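Local coordinates for protein fusolin (Unidentified entomopoxvirus, PDB 4OW5) that is the main protein of viral spindles, probably acts as a chitin-binding lytic polysaccharide monooxygenase, and enhances the virulence of the virus, at residues A[207-212]-A[229-234]. Sequence-based numbering, arbitrary orientation.
Sequences TQFVLY and ADVIFA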
loop_
_atom_site.group_PDB
_atom_site.type_symbol
_atom_site.label_atom_id
_atom_site.label_comp_id
_atom_site.label_asym_id
_atom_site.label_seq_id
_atom_site.Cartn_x
_atom_site.Cartn_y
_atom_site.Cartn_z
ATOM N N THR A 207 -0.124 -5.073 -3.281
ATOM C CA THR A 207 0.322 -5.113 -1.891
ATOM C C THR A 207 1.756 -5.614 -1.816
ATOM O O THR A 207 2.262 -6.229 -2.764
ATOM C CB THR A 207 -0.590 -6.072 -1.114
ATOM O OG1 THR A 207 -0.568 -7.328 -1.791
ATOM C CG2 THR A 207 -2.016 -5.577 -1.009
ATOM N N GLN A 208 2.363 -5.437 -0.657
ATOM C CA GLN A 208 3.696 -5.941 -0.414
ATOM C C GLN A 208 3.637 -7.471 -0.460
ATOM O O GLN A 208 2.687 -8.068 0.039
ATOM C CB GLN A 208 4.234 -5.425 0.913
ATOM C CG GLN A 208 5.596 -5.949 1.199
ATOM C CD GLN A 208 6.306 -5.258 2.312
ATOM O OE1 GLN A 208 6.017 -4.109 2.673
ATOM N NE2 GLN A 208 7.223 -5.959 2.910
ATOM N N PHE A 209 4.576 -8.080 -1.170
ATOM C CA PHE A 209 4.590 -9.517 -1.383
ATOM C C PHE A 209 5.965 -10.099 -1.134
ATOM O O PHE A 209 6.930 -9.381 -0.867
ATOM C CB PHE A 209 4.107 -9.831 -2.815
ATOM C CG PHE A 209 4.947 -9.274 -3.928
ATOM C CD1 PHE A 209 4.780 -7.968 -4.357
ATOM C CD2 PHE A 209 5.895 -10.060 -4.562
ATOM C CE1 PHE A 209 5.497 -7.481 -5.442
ATOM C CE2 PHE A 209 6.671 -9.553 -5.593
ATOM C CZ PHE A 209 6.440 -8.281 -6.061
ATOM N N VAL A 210 6.037 -11.417 -1.204
ATOM C CA VAL A 210 7.245 -12.183 -0.988
ATOM C C VAL A 210 7.526 -13.006 -2.227
ATOM O O VAL A 210 6.610 -13.578 -2.843
ATOM C CB VAL A 210 7.154 -13.085 0.312
ATOM C CG1 VAL A 210 8.229 -14.186 0.336
ATOM C CG2 VAL A 210 7.230 -12.243 1.560
ATOM N N LEU A 211 8.800 -13.022 -2.608
ATOM C CA LEU A 211 9.350 -13.898 -3.638
ATOM C C LEU A 211 10.152 -14.945 -2.884
ATOM O O LEU A 211 10.855 -14.585 -1.938
ATOM C CB LEU A 211 10.211 -13.138 -4.663
ATOM C CG LEU A 211 9.418 -12.148 -5.529
ATOM C CD1 LEU A 211 10.294 -11.285 -6.359
ATOM C CD2 LEU A 211 8.437 -12.861 -6.414
ATOM N N TYR A 212 9.914 -16.216 -3.167
ATOM C CA TYR A 212 10.605 -17.327 -2.529
ATOM C C TYR A 212 11.490 -18.021 -3.562
ATOM O O TYR A 212 11.011 -18.383 -4.622
ATOM C CB TYR A 212 9.608 -18.293 -1.935
ATOM C CG TYR A 212 10.164 -19.253 -0.902
ATOM C CD1 TYR A 212 10.883 -18.789 0.200
ATOM C CD2 TYR A 212 9.976 -20.625 -1.025
ATOM C CE1 TYR A 212 11.361 -19.659 1.165
ATOM C CE2 TYR A 212 10.399 -21.499 -0.035
ATOM C CZ TYR A 212 11.116 -21.020 1.043
ATOM O OH TYR A 212 11.470 -21.892 2.029
ATOM N N ALA A 229 12.405 -13.009 -0.200
ATOM C CA ALA A 229 12.726 -11.636 -0.587
ATOM C C ALA A 229 11.424 -10.824 -0.542
ATOM O O ALA A 229 10.432 -11.221 -1.145
ATOM C CB ALA A 229 13.333 -11.593 -1.957
ATOM N N ASP A 230 11.444 -9.715 0.172
ATOM C CA ASP A 230 10.299 -8.808 0.331
ATOM C C ASP A 230 10.320 -7.751 -0.778
ATOM O O ASP A 230 11.353 -7.138 -1.051
ATOM C CB ASP A 230 10.334 -8.152 1.706
ATOM C CG ASP A 230 10.337 -9.181 2.826
ATOM O OD1 ASP A 230 9.304 -9.897 2.984
ATOM O OD2 ASP A 230 11.376 -9.290 3.542
ATOM N N VAL A 231 9.202 -7.548 -1.414
ATOM C CA VAL A 231 9.066 -6.656 -2.571
ATOM C C VAL A 231 7.712 -5.925 -2.567
ATOM O O VAL A 231 6.689 -6.479 -2.164
ATOM C CB VAL A 231 9.208 -7.474 -3.911
ATOM C CG1 VAL A 231 9.247 -6.568 -5.161
ATOM C CG2 VAL A 231 10.403 -8.420 -3.910
ATOM N N ILE A 232 7.706 -4.719 -3.149
ATOM C CA ILE A 232 6.511 -3.929 -3.346
ATOM C C ILE A 232 6.639 -3.128 -4.630
ATOM O O ILE A 232 7.707 -2.618 -4.949
ATOM C CB ILE A 232 6.182 -3.004 -2.139
ATOM C CG1 ILE A 232 4.697 -2.611 -2.172
ATOM C CG2 ILE A 232 7.100 -1.776 -2.046
ATOM C CD1 ILE A 232 4.234 -1.769 -0.939
ATOM N N PHE A 233 5.549 -3.007 -5.361
ATOM C CA PHE A 233 5.510 -2.148 -6.523
ATOM C C PHE A 233 5.064 -0.760 -6.045
ATOM O O PHE A 233 4.175 -0.675 -5.205
ATOM C CB PHE A 233 4.562 -2.730 -7.598
ATOM C CG PHE A 233 5.187 -3.919 -8.276
ATOM C CD1 PHE A 233 6.292 -3.764 -9.089
ATOM C CD2 PHE A 233 4.667 -5.194 -8.104
ATOM C CE1 PHE A 233 6.903 -4.856 -9.677
ATOM C CE2 PHE A 233 5.253 -6.286 -8.735
ATOM C CZ PHE A 233 6.357 -6.101 -9.545
ATOM N N ALA A 234 5.697 0.303 -6.515
ATOM C CA ALA A 234 5.293 1.667 -6.186
ATOM C C ALA A 234 4.528 2.239 -7.386
ATOM O O ALA A 234 5.029 2.224 -8.511
ATOM C CB ALA A 234 6.483 2.525 -5.824
HETATM O O HOH W 1 3.009 -4.430 -4.814
HETATM O O HOH W 2 7.106 -8.770 1.838
#
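With CG of Phe209 lodged between its own backbone N and carbonyl carbon (chi1 62°), the ring leans toward the neighbouring strand on the sheet face it shares with Val231, whose CB sits over one ring face, 3.9 Å from the ring centroid. Val231 spreads its branches: CG1, anti to the backbone N (chi1 -173°), meets CZ of Phe209 at 3.4 Å, while CG2 turns to CD1 of Leu211. Farther along, the rings of Phe209 and Phe233 run nearly parallel but slid apart, with little overlap; CE1 of Phe209 comes within 3.5 Å of CE2 of Phe233. Ile153 and Ile122, from the flanking strands, continue this apolar layer. Two reciprocal hydrogen-bonded pairs, Phe209 with Val231 and Leu211 with Ala229, join the backbones; Phe209 N to Val231 O, at 2.8 Å, is almost straight. Where the pairing ends, a water accepts from Phe233 N and donates to Thr207 O. The opposite face is mixed: CG2 of Val210 lies beside Asp230 OD1, and a second water accepts a hydrogen bond from Gln208 NE2 and donates to Phe209 O and, at 2.7 Å, to Asp230 OD1. That carboxylate oxygen also forms a salt bridge with Arg10, and Gln208 NE2 bonds to Trp117 O. One face apolar, the other bearing a buried, well-partnered carboxylate, strands 209-217 and 223-234 form an antiparallel beta hairpin within the fibronectin type III-like beta-sandwich of the LPMO domain.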